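Long-range contact in D-alanyl transferase DltD (Enterococcus faecium TX0133A04, PDB 6PFX), which probably transfers D-alanine onto lipoteichoic acid during cell-wall biogenesis in this Gram-positive bacterium: residues I51-R65 and Q203-Y217. Numbering follows the deposited sequence.
Sequences ISPFHPSVLAEKYQR and QQKIDHESKRLPKQY
Tyr63 and Tyr217 pair edge to face, the edge of Tyr217 standing on the face of Tyr63 with ring planes 80° apart, while Tyr217 CB makes a CH-pi contact over that ring. Lys62 CG lies on the opposite face, and Tyr63 OH donates to Pro214 O (2.7 Å) in the carbonyl plane, on a lone pair. Leu213 inserts between Pro53 and helix 56-62: CD2 meets Pro53 CB at 3.6 Å, CD1 reaches Val58 CG1 and Leu59 CD2. With its CG1 anti to the backbone N (chi1 -179°), Val58 presses that methyl onto Ser210 CA (3.6 Å). Glu61 is a knob among Gln203, Ile206, Asp207 and Ser210; its OE2 comes within 2.6 Å of Asp207 OD1, with Arg13 a long, weak ion-pair partner of both. Pro53 CG rests over a face of the Arg212 guanidinium, whose NH1 salt-bridges Glu209 OE1 (2.9 Å). Two waters join Lys62 NZ to Ser210 OG and Leu213 O. Farther out, Gln359 bonds Tyr217 OH, and His55 ND1 caps helix 56-62 through Ser57 N. At the periphery of the SGNH-hydrolase-like alpha/beta fold, the start of helix 56-62 lies on outer strand 68-71 of the parallel sheet, with helix 203-210 crossing that helix at -64°.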
ATOM      1  N   ILE A  51       6.666  10.996  -8.669  1.00 21.40           N
ATOM      2  CA  ILE A  51       6.617  12.419  -8.340  1.00 21.14           C
ATOM      3  C   ILE A  51       6.370  13.216  -9.618  1.00 22.32           C
ATOM      4  O   ILE A  51       7.188  13.201 -10.545  1.00 32.07           O
ATOM      5  CB  ILE A  51       7.901  12.896  -7.644  1.00 22.21           C
ATOM      6  CG1 ILE A  51       8.286  11.988  -6.472  1.00 29.25           C
ATOM      7  CG2 ILE A  51       7.723  14.351  -7.149  1.00 21.79           C
ATOM      8  CD1 ILE A  51       7.455  12.182  -5.237  1.00 23.97           C
ATOM      9  N   SER A  52       5.241  13.907  -9.664  1.00 22.06           N
ATOM     10  CA  SER A  52       4.840  14.806 -10.732  1.00 19.08           C
ATOM     11  C   SER A  52       4.153  15.966 -10.022  1.00 18.76           C
ATOM     12  O   SER A  52       3.986  15.930  -8.793  1.00 18.01           O
ATOM     13  CB  SER A  52       3.853  14.130 -11.668  1.00 21.95           C
ATOM     14  OG  SER A  52       2.567  14.050 -11.077  1.00 20.06           O
ATOM     15  N   PRO A  53       3.708  16.993 -10.744  1.00 16.23           N
ATOM     16  CA  PRO A  53       2.999  18.093 -10.069  1.00 15.73           C
ATOM     17  C   PRO A  53       1.747  17.654  -9.320  1.00 14.71           C
ATOM     18  O   PRO A  53       1.290  18.400  -8.443  1.00 17.80           O
ATOM     19  CB  PRO A  53       2.679  19.068 -11.214  1.00 15.51           C
ATOM     20  CG  PRO A  53       3.717  18.764 -12.262  1.00 17.74           C
ATOM     21  CD  PRO A  53       3.938  17.272 -12.175  1.00 17.33           C
ATOM     22  N   PHE A  54       1.211  16.453  -9.598  1.00 15.78           N
ATOM     23  CA  PHE A  54      -0.072  15.993  -9.055  1.00 12.03           C
ATOM     24  C   PHE A  54       0.064  14.957  -7.955  1.00 11.83           C
ATOM     25  O   PHE A  54      -0.947  14.568  -7.357  1.00 13.41           O
ATOM     26  CB  PHE A  54      -0.959  15.488 -10.203  1.00 13.35           C
ATOM     27  CG  PHE A  54      -0.953  16.433 -11.347  1.00 13.73           C
ATOM     28  CD1 PHE A  54      -1.671  17.617 -11.281  1.00 13.99           C
ATOM     29  CD2 PHE A  54      -0.127  16.213 -12.431  1.00 11.80           C
ATOM     30  CE1 PHE A  54      -1.606  18.545 -12.296  1.00 14.24           C
ATOM     31  CE2 PHE A  54      -0.067  17.137 -13.467  1.00 14.46           C
ATOM     32  CZ  PHE A  54      -0.801  18.303 -13.396  1.00 14.05           C
ATOM     33  N   HIS A  55       1.279  14.539  -7.652  1.00 13.24           N
ATOM     34  CA  HIS A  55       1.539  13.617  -6.559  1.00 12.24           C
ATOM     35  C   HIS A  55       1.098  14.214  -5.225  1.00 14.81           C
ATOM     36  O   HIS A  55       1.192  15.428  -5.021  1.00 12.68           O
ATOM     37  CB  HIS A  55       3.046  13.366  -6.581  1.00 13.87           C
ATOM     38  CG  HIS A  55       3.524  12.402  -5.555  1.00 14.43           C
ATOM     39  ND1 HIS A  55       3.704  12.750  -4.235  1.00 15.24           N
ATOM     40  CD2 HIS A  55       3.887  11.103  -5.656  1.00 16.55           C
ATOM     41  CE1 HIS A  55       4.145  11.704  -3.562  1.00 12.93           C
ATOM     42  NE2 HIS A  55       4.257  10.689  -4.401  1.00 15.67           N
ATOM     43  N   PRO A  56       0.594  13.381  -4.301  1.00 13.44           N
ATOM     44  CA  PRO A  56       0.062  13.916  -3.035  1.00 13.16           C
ATOM     45  C   PRO A  56       1.028  14.790  -2.258  1.00 12.63           C
ATOM     46  O   PRO A  56       0.598  15.738  -1.588  1.00 12.74           O
ATOM     47  CB  PRO A  56      -0.300  12.653  -2.231  1.00 14.03           C
ATOM     48  CG  PRO A  56      -0.465  11.571  -3.250  1.00 16.58           C
ATOM     49  CD  PRO A  56       0.423  11.922  -4.419  1.00 13.35           C
ATOM     50  N   SER A  57       2.321  14.478  -2.286  1.00 13.40           N
ATOM     51  CA  SER A  57       3.264  15.285  -1.526  1.00 12.19           C
ATOM     52  C   SER A  57       3.465  16.652  -2.167  1.00 14.32           C
ATOM     53  O   SER A  57       3.678  17.642  -1.456  1.00 17.15           O
ATOM     54  CB  SER A  57       4.605  14.561  -1.423  1.00 16.92           C
ATOM     55  OG  SER A  57       4.474  13.298  -0.782  1.00 18.64           O
ATOM     56  N   VAL A  58       3.400  16.724  -3.503  1.00 13.42           N
ATOM     57  CA  VAL A  58       3.570  17.997  -4.202  1.00 13.21           C
ATOM     58  C   VAL A  58       2.364  18.902  -3.969  1.00 13.78           C
ATOM     59  O   VAL A  58       2.507  20.081  -3.633  1.00 15.48           O
ATOM     60  CB  VAL A  58       3.834  17.779  -5.704  1.00 13.64           C
ATOM     61  CG1 VAL A  58       4.035  19.156  -6.378  1.00 14.89           C
ATOM     62  CG2 VAL A  58       5.018  16.867  -5.931  1.00 16.71           C
ATOM     63  N   LEU A  59       1.153  18.363  -4.114  1.00 14.27           N
ATOM     64  CA  LEU A  59      -0.028  19.184  -3.875  1.00 13.70           C
ATOM     65  C   LEU A  59      -0.080  19.684  -2.434  1.00 15.33           C
ATOM     66  O   LEU A  59      -0.403  20.850  -2.184  1.00 16.16           O
ATOM     67  CB  LEU A  59      -1.287  18.395  -4.217  1.00 14.37           C
ATOM     68  CG  LEU A  59      -1.437  18.024  -5.690  1.00 13.71           C
ATOM     69  CD1 LEU A  59      -2.632  17.111  -5.856  1.00 12.37           C
ATOM     70  CD2 LEU A  59      -1.576  19.264  -6.569  1.00 16.26           C
ATOM     71  N   ALA A  60       0.221  18.817  -1.468  1.00 14.93           N
ATOM     72  CA  ALA A  60       0.152  19.239  -0.075  1.00 15.54           C
ATOM     73  C   ALA A  60       1.119  20.382   0.202  1.00 16.03           C
ATOM     74  O   ALA A  60       0.787  21.325   0.931  1.00 16.58           O
ATOM     75  CB  ALA A  60       0.451  18.056   0.845  1.00 16.26           C
ATOM     76  N   GLU A  61       2.322  20.312  -0.368  1.00 16.12           N
ATOM     77  CA  GLU A  61       3.323  21.349  -0.144  1.00 19.18           C
ATOM     78  C   GLU A  61       2.952  22.645  -0.856  1.00 19.46           C
ATOM     79  O   GLU A  61       2.977  23.721  -0.249  1.00 19.39           O
ATOM     80  CB  GLU A  61       4.688  20.841  -0.608  1.00 20.09           C
ATOM     81  CG  GLU A  61       5.779  21.900  -0.644  1.00 28.56           C
ATOM     82  CD  GLU A  61       7.150  21.315  -0.950  1.00 37.09           C
ATOM     83  OE1 GLU A  61       7.587  20.401  -0.216  1.00 38.90           O
ATOM     84  OE2 GLU A  61       7.781  21.760  -1.932  1.00 43.31           O
ATOM     85  N   LYS A  62       2.580  22.562  -2.137  1.00 16.69           N
ATOM     86  CA  LYS A  62       2.291  23.768  -2.908  1.00 15.84           C
ATOM     87  C   LYS A  62       1.147  24.564  -2.294  1.00 17.41           C
ATOM     88  O   LYS A  62       1.187  25.800  -2.241  1.00 20.21           O
ATOM     89  CB  LYS A  62       1.917  23.372  -4.338  1.00 16.06           C
ATOM     90  CG  LYS A  62       1.533  24.537  -5.251  1.00 17.28           C
ATOM     91  CD  LYS A  62       2.622  25.592  -5.307  1.00 21.39           C
ATOM     92  CE  LYS A  62       2.292  26.648  -6.360  1.00 22.75           C
ATOM     93  NZ  LYS A  62       3.380  27.676  -6.465  1.00 29.98           N
ATOM     94  N   TYR A  63       0.093  23.883  -1.880  1.00 15.75           N
ATOM     95  CA  TYR A  63      -1.113  24.527  -1.376  1.00 17.33           C
ATOM     96  C   TYR A  63      -1.112  24.612   0.141  1.00 16.21           C
ATOM     97  O   TYR A  63      -2.149  24.905   0.740  1.00 19.96           O
ATOM     98  CB  TYR A  63      -2.334  23.848  -1.995  1.00 18.34           C
ATOM     99  CG  TYR A  63      -2.252  23.978  -3.505  1.00 17.00           C
ATOM    100  CD1 TYR A  63      -2.277  25.230  -4.101  1.00 18.48           C
ATOM    101  CD2 TYR A  63      -2.083  22.870  -4.325  1.00 16.48           C
ATOM    102  CE1 TYR A  63      -2.162  25.376  -5.462  1.00 19.36           C
ATOM    103  CE2 TYR A  63      -1.981  23.010  -5.701  1.00 16.49           C
ATOM    104  CZ  TYR A  63      -2.015  24.271  -6.258  1.00 19.44           C
ATOM    105  OH  TYR A  63      -1.904  24.436  -7.623  1.00 19.27           O
ATOM    106  N   GLN A  64       0.046  24.393   0.759  1.00 16.75           N
ATOM    107  CA  GLN A  64       0.276  24.694   2.168  1.00 22.94           C
ATOM    108  C   GLN A  64      -0.745  24.019   3.069  1.00 24.11           C
ATOM    109  O   GLN A  64      -1.286  24.614   4.004  1.00 23.69           O
ATOM    110  CB  GLN A  64       0.313  26.201   2.390  1.00 26.39           C
ATOM    111  CG  GLN A  64       1.451  26.857   1.660  1.00 31.75           C
ATOM    112  CD  GLN A  64       1.600  28.308   2.033  1.00 37.12           C
ATOM    113  OE1 GLN A  64       2.614  28.711   2.596  1.00 42.54           O
ATOM    114  NE2 GLN A  64       0.584  29.104   1.727  1.00 37.39           N
ATOM    115  N   ARG A  65      -0.988  22.743   2.794  1.00 17.80           N
ATOM    116  CA  ARG A  65      -1.977  22.007   3.553  1.00 17.07           C
ATOM    117  C   ARG A  65      -1.425  21.641   4.928  1.00 16.98           C
ATOM    118  O   ARG A  65      -0.219  21.679   5.182  1.00 19.57           O
ATOM    119  CB  ARG A  65      -2.411  20.771   2.774  1.00 15.56           C
ATOM    120  CG  ARG A  65      -2.941  21.098   1.395  1.00 17.74           C
ATOM    121  CD  ARG A  65      -3.545  19.861   0.742  1.00 18.69           C
ATOM    122  NE  ARG A  65      -4.076  20.214  -0.566  1.00 13.56           N
ATOM    123  CZ  ARG A  65      -4.478  19.343  -1.478  1.00 14.37           C
ATOM    124  NH1 ARG A  65      -4.421  18.053  -1.221  1.00 14.63           N
ATOM    125  NH2 ARG A  65      -4.920  19.782  -2.646  1.00 14.21           N
ATOM    126  N   GLN A 203      12.955  15.506  -1.735  1.00 32.65           N
ATOM    127  CA  GLN A 203      12.379  16.815  -1.441  1.00 33.64           C
ATOM    128  C   GLN A 203      12.696  17.836  -2.527  1.00 37.01           C
ATOM    129  O   GLN A 203      11.883  18.728  -2.792  1.00 31.67           O
ATOM    130  CB  GLN A 203      12.865  17.325  -0.085  1.00 37.21           C
ATOM    131  CG  GLN A 203      12.409  16.476   1.098  1.00 44.95           C
ATOM    132  CD  GLN A 203      10.890  16.392   1.236  1.00 46.09           C
ATOM    133  OE1 GLN A 203      10.333  15.318   1.502  1.00 34.75           O
ATOM    134  NE2 GLN A 203      10.216  17.530   1.067  1.00 41.54           N
ATOM    135  N   GLN A 204      13.867  17.741  -3.155  1.00 34.40           N
ATOM    136  CA  GLN A 204      14.193  18.703  -4.201  1.00 39.91           C
ATOM    137  C   GLN A 204      13.312  18.484  -5.424  1.00 34.02           C
ATOM    138  O   GLN A 204      12.905  19.447  -6.084  1.00 35.85           O
ATOM    139  CB  GLN A 204      15.674  18.625  -4.565  1.00 47.47           C
ATOM    140  CG  GLN A 204      16.104  19.672  -5.589  1.00 52.25           C
ATOM    141  CD  GLN A 204      15.850  21.097  -5.115  1.00 62.86           C
ATOM    142  OE1 GLN A 204      16.049  21.418  -3.942  1.00 64.07           O
ATOM    143  NE2 GLN A 204      15.394  21.954  -6.025  1.00 58.78           N
ATOM    144  N   LYS A 205      12.991  17.226  -5.736  1.00 33.53           N
ATOM    145  CA  LYS A 205      12.085  16.963  -6.845  1.00 32.32           C
ATOM    146  C   LYS A 205      10.669  17.435  -6.523  1.00 27.95           C
ATOM    147  O   LYS A 205       9.995  18.022  -7.376  1.00 28.42           O
ATOM    148  CB  LYS A 205      12.090  15.478  -7.199  1.00 31.16           C
ATOM    149  CG  LYS A 205      11.346  15.209  -8.486  1.00 34.23           C
ATOM    150  CD  LYS A 205      11.414  13.768  -8.916  1.00 42.70           C
ATOM    151  CE  LYS A 205      10.604  13.565 -10.192  1.00 37.68           C
ATOM    152  NZ  LYS A 205      10.417  12.123 -10.519  1.00 49.10           N
ATOM    153  N   ILE A 206      10.207  17.189  -5.297  1.00 23.16           N
ATOM    154  CA  ILE A 206       8.906  17.693  -4.861  1.00 21.63           C
ATOM    155  C   ILE A 206       8.848  19.212  -4.997  1.00 28.35           C
ATOM    156  O   ILE A 206       7.859  19.766  -5.492  1.00 27.77           O
ATOM    157  CB  ILE A 206       8.616  17.218  -3.424  1.00 21.74           C
ATOM    158  CG1 ILE A 206       8.482  15.686  -3.414  1.00 21.55           C
ATOM    159  CG2 ILE A 206       7.365  17.867  -2.859  1.00 22.52           C
ATOM    160  CD1 ILE A 206       8.366  15.034  -2.030  1.00 25.77           C
ATOM    161  N   ASP A 207       9.902  19.911  -4.558  1.00 27.14           N
ATOM    162  CA  ASP A 207       9.922  21.366  -4.685  1.00 27.28           C
ATOM    163  C   ASP A 207       9.900  21.794  -6.149  1.00 30.34           C
ATOM    164  O   ASP A 207       9.177  22.725  -6.526  1.00 33.80           O
ATOM    165  CB  ASP A 207      11.168  21.943  -4.008  1.00 40.22           C
ATOM    166  CG  ASP A 207      11.194  21.704  -2.508  1.00 48.06           C
ATOM    167  OD1 ASP A 207      10.246  21.089  -1.978  1.00 49.26           O
ATOM    168  OD2 ASP A 207      12.169  22.134  -1.855  1.00 56.72           O
ATOM    169  N   HIS A 208      10.708  21.142  -6.987  1.00 29.41           N
ATOM    170  CA  HIS A 208      10.734  21.468  -8.408  1.00 34.35           C
ATOM    171  C   HIS A 208       9.352  21.320  -9.033  1.00 33.34           C
ATOM    172  O   HIS A 208       8.847  22.246  -9.681  1.00 30.37           O
ATOM    173  CB  HIS A 208      11.745  20.568  -9.120  1.00 32.86           C
ATOM    174  CG  HIS A 208      11.838  20.811 -10.594  1.00 41.78           C
ATOM    175  ND1 HIS A 208      11.791  19.795 -11.522  1.00 46.94           N
ATOM    176  CD2 HIS A 208      11.962  21.960 -11.300  1.00 44.66           C
ATOM    177  CE1 HIS A 208      11.891  20.305 -12.737  1.00 48.19           C
ATOM    178  NE2 HIS A 208      11.994  21.618 -12.630  1.00 51.35           N
ATOM    179  N   GLU A 209       8.720  20.158  -8.854  1.00 26.87           N
ATOM    180  CA  GLU A 209       7.409  19.938  -9.452  1.00 26.23           C
ATOM    181  C   GLU A 209       6.381  20.932  -8.927  1.00 26.31           C
ATOM    182  O   GLU A 209       5.461  21.315  -9.658  1.00 26.19           O
ATOM    183  CB  GLU A 209       6.962  18.494  -9.214  1.00 23.28           C
ATOM    184  CG  GLU A 209       7.913  17.430  -9.775  1.00 24.32           C
ATOM    185  CD  GLU A 209       7.992  17.420 -11.293  1.00 33.86           C
ATOM    186  OE1 GLU A 209       7.116  18.017 -11.949  1.00 33.28           O
ATOM    187  OE2 GLU A 209       8.937  16.806 -11.834  1.00 39.91           O
ATOM    188  N   SER A 210       6.527  21.390  -7.680  1.00 21.25           N
ATOM    189  CA  SER A 210       5.540  22.317  -7.139  1.00 23.22           C
ATOM    190  C   SER A 210       5.526  23.633  -7.912  1.00 24.99           C
ATOM    191  O   SER A 210       4.468  24.253  -8.056  1.00 23.01           O
ATOM    192  CB  SER A 210       5.803  22.581  -5.656  1.00 27.98           C
ATOM    193  OG  SER A 210       6.903  23.453  -5.499  1.00 33.55           O
ATOM    194  N   LYS A 211       6.681  24.068  -8.428  1.00 29.61           N
ATOM    195  CA  LYS A 211       6.756  25.330  -9.156  1.00 29.88           C
ATOM    196  C   LYS A 211       5.957  25.315 -10.454  1.00 30.58           C
ATOM    197  O   LYS A 211       5.706  26.379 -11.033  1.00 28.35           O
ATOM    198  CB  LYS A 211       8.215  25.647  -9.487  1.00 32.94           C
ATOM    199  CG  LYS A 211       9.097  25.891  -8.276  1.00 41.74           C
ATOM    200  CD  LYS A 211      10.535  26.159  -8.705  1.00 49.54           C
ATOM    201  CE  LYS A 211      11.437  26.416  -7.511  1.00 58.45           C
ATOM    202  NZ  LYS A 211      12.854  26.614  -7.929  1.00 63.99           N
ATOM    203  N   ARG A 212       5.562  24.139 -10.933  1.00 28.94           N
ATOM    204  CA  ARG A 212       4.814  24.042 -12.180  1.00 25.10           C
ATOM    205  C   ARG A 212       3.325  24.267 -11.986  1.00 25.32           C
ATOM    206  O   ARG A 212       2.605  24.401 -12.978  1.00 24.69           O
ATOM    207  CB  ARG A 212       5.077  22.679 -12.815  1.00 25.82           C
ATOM    208  CG  ARG A 212       6.564  22.385 -12.940  1.00 29.71           C
ATOM    209  CD  ARG A 212       6.809  20.971 -13.386  1.00 29.32           C
ATOM    210  NE  ARG A 212       6.380  20.769 -14.762  1.00 32.09           N
ATOM    211  CZ  ARG A 212       6.410  19.598 -15.386  1.00 30.54           C
ATOM    212  NH1 ARG A 212       6.839  18.518 -14.751  1.00 32.40           N
ATOM    213  NH2 ARG A 212       6.003  19.509 -16.643  1.00 35.51           N
ATOM    214  N   LEU A 213       2.863  24.376 -10.751  1.00 23.47           N
ATOM    215  CA  LEU A 213       1.445  24.441 -10.443  1.00 22.59           C
ATOM    216  C   LEU A 213       0.963  25.878 -10.309  1.00 25.02           C
ATOM    217  O   LEU A 213       1.742  26.784  -9.999  1.00 25.33           O
ATOM    218  CB  LEU A 213       1.190  23.728  -9.117  1.00 18.04           C
ATOM    219  CG  LEU A 213       1.442  22.221  -9.125  1.00 19.04           C
ATOM    220  CD1 LEU A 213       1.442  21.670  -7.712  1.00 17.34           C
ATOM    221  CD2 LEU A 213       0.393  21.527  -9.999  1.00 20.26           C
ATOM    222  N   PRO A 214      -0.337  26.114 -10.497  1.00 27.11           N
ATOM    223  CA  PRO A 214      -0.876  27.464 -10.281  1.00 25.51           C
ATOM    224  C   PRO A 214      -0.846  27.845  -8.810  1.00 26.24           C
ATOM    225  O   PRO A 214      -0.965  26.992  -7.927  1.00 23.36           O
ATOM    226  CB  PRO A 214      -2.327  27.359 -10.774  1.00 30.02           C
ATOM    227  CG  PRO A 214      -2.411  26.073 -11.524  1.00 26.80           C
ATOM    228  CD  PRO A 214      -1.378  25.169 -10.939  1.00 26.79           C
ATOM    229  N   LYS A 215      -0.713  29.155  -8.559  1.00 28.07           N
ATOM    230  CA  LYS A 215      -0.666  29.657  -7.190  1.00 32.86           C
ATOM    231  C   LYS A 215      -1.903  29.243  -6.405  1.00 27.60           C
ATOM    232  O   LYS A 215      -1.819  28.921  -5.213  1.00 30.67           O
ATOM    233  CB  LYS A 215      -0.585  31.186  -7.189  1.00 32.41           C
ATOM    234  CG  LYS A 215       0.739  31.784  -7.624  1.00 42.80           C
ATOM    235  CD  LYS A 215       0.690  33.311  -7.499  1.00 42.93           C
ATOM    236  CE  LYS A 215       1.996  33.973  -7.922  1.00 56.99           C
ATOM    237  NZ  LYS A 215       1.933  35.463  -7.803  1.00 56.60           N
ATOM    238  N   GLN A 216      -3.065  29.284  -7.048  1.00 25.62           N
ATOM    239  CA  GLN A 216      -4.325  28.931  -6.421  1.00 24.39           C
ATOM    240  C   GLN A 216      -4.793  27.593  -6.964  1.00 17.85           C
ATOM    241  O   GLN A 216      -4.716  27.337  -8.169  1.00 21.81           O
ATOM    242  CB  GLN A 216      -5.389  29.985  -6.715  1.00 33.93           C
ATOM    243  CG  GLN A 216      -5.010  31.376  -6.251  1.00 44.31           C
ATOM    244  CD  GLN A 216      -4.917  31.479  -4.739  1.00 50.36           C
ATOM    245  OE1 GLN A 216      -5.652  30.813  -4.007  1.00 53.23           O
ATOM    246  NE2 GLN A 216      -4.007  32.325  -4.265  1.00 46.09           N
ATOM    247  N   TYR A 217      -5.292  26.748  -6.078  1.00 18.84           N
ATOM    248  CA  TYR A 217      -5.779  25.447  -6.502  1.00 14.85           C
ATOM    249  C   TYR A 217      -7.060  25.625  -7.305  1.00 14.96           C
ATOM    250  O   TYR A 217      -8.003  26.282  -6.857  1.00 17.62           O
ATOM    251  CB  TYR A 217      -6.057  24.594  -5.275  1.00 15.88           C
ATOM    252  CG  TYR A 217      -6.405  23.166  -5.576  1.00 14.70           C
ATOM    253  CD1 TYR A 217      -7.694  22.806  -5.953  1.00 18.40           C
ATOM    254  CD2 TYR A 217      -5.447  22.181  -5.467  1.00 13.22           C
ATOM    255  CE1 TYR A 217      -8.009  21.493  -6.228  1.00 17.22           C
ATOM    256  CE2 TYR A 217      -5.755  20.867  -5.725  1.00 14.31           C
ATOM    257  CZ  TYR A 217      -7.042  20.532  -6.087  1.00 14.84           C
ATOM    258  OH  TYR A 217      -7.367  19.224  -6.367  1.00 17.73           O
TER
HETATM  259  O   HOH W   1       0.327  28.198  -3.971  1.00 31.90           O
HETATM  260  O   HOH W   2       6.262  26.404  -5.606  1.00 34.98           O
HETATM  261  O   HOH W   3       3.207  28.915  -8.872  1.00 36.31           O